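Local coordinates for protein SnoN,Epimerase SnoN (Streptomyces nogalater, PDB 5EP9) that acts as a non-heme iron, 2-oxoglutarate-dependent epimerase in the biosynthesis of the polyketide nogalamycin, at residues D144-P149 and L182-T187. Numbering follows the deposited sequence.
With FE (Fe (III) ion), chain F; AKG (2-oxoglutaric acid), chain E.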
loop_
_atom_site.group_PDB
_atom_site.type_symbol
_atom_site.label_atom_id
_atom_site.label_comp_id
_atom_site.label_asym_id
_atom_site.label_seq_id
_atom_site.Cartn_x
_atom_site.Cartn_y
_atom_site.Cartn_z
ATOM N N ASP A 144 -1.781 3.501 8.555
ATOM C CA ASP A 144 -2.874 3.050 7.663
ATOM C C ASP A 144 -3.951 2.260 8.410
ATOM O O ASP A 144 -5.099 2.212 7.982
ATOM C CB ASP A 144 -2.296 2.149 6.514
ATOM C CG ASP A 144 -1.388 2.837 5.606
ATOM O OD1 ASP A 144 -1.629 4.022 5.234
ATOM O OD2 ASP A 144 -0.474 2.122 5.147
ATOM N N ALA A 145 -3.560 1.660 9.531
ATOM C CA ALA A 145 -4.412 0.652 10.220
ATOM C C ALA A 145 -5.825 1.039 10.543
ATOM O O ALA A 145 -6.758 0.268 10.389
ATOM C CB ALA A 145 -3.769 0.141 11.518
ATOM N N PHE A 146 -5.999 2.262 10.948
ATOM C CA PHE A 146 -7.301 2.701 11.420
ATOM C C PHE A 146 -8.324 2.852 10.316
ATOM O O PHE A 146 -9.496 2.841 10.574
ATOM C CB PHE A 146 -7.121 3.965 12.290
ATOM C CG PHE A 146 -6.427 3.652 13.696
ATOM C CD1 PHE A 146 -5.663 2.445 13.914
ATOM C CD2 PHE A 146 -6.540 4.550 14.805
ATOM C CE1 PHE A 146 -5.052 2.152 15.136
ATOM C CE2 PHE A 146 -5.927 4.253 16.029
ATOM C CZ PHE A 146 -5.189 3.057 16.188
ATOM N N ALA A 147 -7.872 2.861 9.077
ATOM C CA ALA A 147 -8.769 2.927 7.964
ATOM C C ALA A 147 -9.126 1.556 7.332
ATOM O O ALA A 147 -9.851 1.498 6.319
ATOM C CB ALA A 147 -8.131 3.817 6.896
ATOM N N PHE A 148 -8.529 0.497 7.870
ATOM C CA PHE A 148 -8.727 -0.893 7.374
ATOM C C PHE A 148 -9.910 -1.555 8.121
ATOM O O PHE A 148 -9.862 -1.739 9.340
ATOM C CB PHE A 148 -7.462 -1.735 7.527
ATOM C CG PHE A 148 -6.302 -1.310 6.670
ATOM C CD1 PHE A 148 -6.473 -0.580 5.481
ATOM C CD2 PHE A 148 -5.025 -1.648 7.026
ATOM C CE1 PHE A 148 -5.406 -0.233 4.668
ATOM C CE2 PHE A 148 -3.983 -1.322 6.220
ATOM C CZ PHE A 148 -4.170 -0.620 5.045
ATOM N N PRO A 149 -11.015 -1.825 7.416
ATOM C CA PRO A 149 -12.143 -2.459 8.019
ATOM C C PRO A 149 -12.018 -3.998 8.132
ATOM O O PRO A 149 -12.909 -4.752 7.738
ATOM C CB PRO A 149 -13.285 -2.090 7.049
ATOM C CG PRO A 149 -12.617 -2.258 5.716
ATOM C CD PRO A 149 -11.215 -1.710 5.952
ATOM N N LEU A 182 4.924 1.719 18.624
ATOM C CA LEU A 182 4.423 2.663 19.595
ATOM C C LEU A 182 3.015 2.216 19.987
ATOM O O LEU A 182 2.354 1.557 19.210
ATOM C CB LEU A 182 4.367 4.045 19.028
ATOM C CG LEU A 182 5.715 4.688 18.687
ATOM C CD1 LEU A 182 5.499 5.963 17.927
ATOM C CD2 LEU A 182 6.600 4.995 19.926
ATOM N N PRO A 183 2.548 2.577 21.228
ATOM C CA PRO A 183 1.172 2.358 21.594
ATOM C C PRO A 183 0.229 3.196 20.769
ATOM O O PRO A 183 0.639 4.103 20.094
ATOM C CB PRO A 183 1.097 2.830 23.074
ATOM C CG PRO A 183 2.280 3.675 23.322
ATOM C CD PRO A 183 3.257 3.440 22.190
ATOM N N ASP A 184 -1.056 2.882 20.839
ATOM C CA ASP A 184 -2.102 3.673 20.138
ATOM C C ASP A 184 -2.157 5.118 20.534
ATOM O O ASP A 184 -1.987 5.442 21.685
ATOM C CB ASP A 184 -3.505 3.137 20.379
ATOM C CG ASP A 184 -3.726 1.773 19.758
ATOM O OD1 ASP A 184 -2.878 1.303 18.975
ATOM O OD2 ASP A 184 -4.791 1.196 20.064
ATOM N N PRO A 185 -2.463 5.982 19.553
ATOM C CA PRO A 185 -2.785 7.346 19.932
ATOM C C PRO A 185 -4.051 7.221 20.727
ATOM O O PRO A 185 -4.810 6.272 20.468
ATOM C CB PRO A 185 -2.965 8.063 18.585
ATOM C CG PRO A 185 -3.039 6.997 17.533
ATOM C CD PRO A 185 -2.682 5.684 18.117
ATOM N N ASP A 186 -4.287 8.116 21.672
ATOM C CA ASP A 186 -5.500 8.012 22.539
ATOM C C ASP A 186 -6.795 8.452 21.783
ATOM O O ASP A 186 -7.910 8.343 22.315
ATOM C CB ASP A 186 -5.307 8.679 23.937
ATOM C CG ASP A 186 -5.497 10.186 23.918
ATOM O OD1 ASP A 186 -5.145 10.824 22.899
ATOM O OD2 ASP A 186 -5.996 10.723 24.938
ATOM N N THR A 187 -6.601 8.935 20.545
ATOM C CA THR A 187 -7.638 9.142 19.515
ATOM C C THR A 187 -7.966 7.787 18.838
ATOM O O THR A 187 -8.773 7.007 19.310
ATOM C CB THR A 187 -7.193 10.128 18.374
ATOM O OG1 THR A 187 -6.568 9.382 17.318
ATOM C CG2 THR A 187 -6.195 11.251 18.811
HETATM FE FE FE F . -0.745 5.254 3.883
HETATM C C1 AKG E . 0.153 4.191 1.560
HETATM O O1 AKG E . -0.270 3.668 2.623
HETATM O O2 AKG E . 0.568 3.503 0.595
HETATM C C2 AKG E . 0.222 5.667 1.443
HETATM O O5 AKG E . -0.166 6.367 2.400
HETATM C C3 AKG E . 0.759 6.251 0.116
HETATM C C4 AKG E . 0.997 7.757 0.087
HETATM C C5 AKG E . 1.492 8.326 -1.223
HETATM O O3 AKG E . 1.761 7.554 -2.161
HETATM O O4 AKG E . 1.584 9.584 -1.368
HETATM O O HOH W 1 -2.557 5.374 2.860
#
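Asp-184 OD1 is held in a salt bridge by Arg-222 and also lies at the edge of the Phe-146 ring, near its plane, 4.0 Å from Phe-146 CZ. Ring and carboxylate planes stand 87° apart. Pro-185 approaches the end of the same ring obliquely, with CD 4.1 Å from Phe-146 CZ. No hydrogen bond joins 144-149 to 182-187, and the contact is small. The Phe-146 side chain leaves the short 3-10 turn 145-147 toward 182-187. With CG anti to the carbonyl carbon (chi1 -71°), CZ is the ring atom nearest Asp-184. Arg-222 also touches the Phe-146 side chain and hydrogen-bonds to Leu-182 O, so it meets both segments.

Both segments lie in the first SnoN part of the fused chain; the cupin-type double-stranded beta-helix of the PhyH family is built from both parts. Arg-222, His-219 and His-225 come from the second part. The segment 144-149 follows strand 139-142 and opens with the aspartate of the HxD iron motif. Asp-144 OD1 binds the iron at 2.0 Å, alongside His-142 and His-225. The 2-oxoglutarate chelates the metal through O1 (2.1 Å) and O5 (1.9 Å), and a water completes six ligands. Asp-144 OD2 is hydrogen-bonded to His-219 NE2, which helps fix the carboxylate. Asp-144 O sits over the centre of the Phe-148 ring, 3.8 Å above its plane.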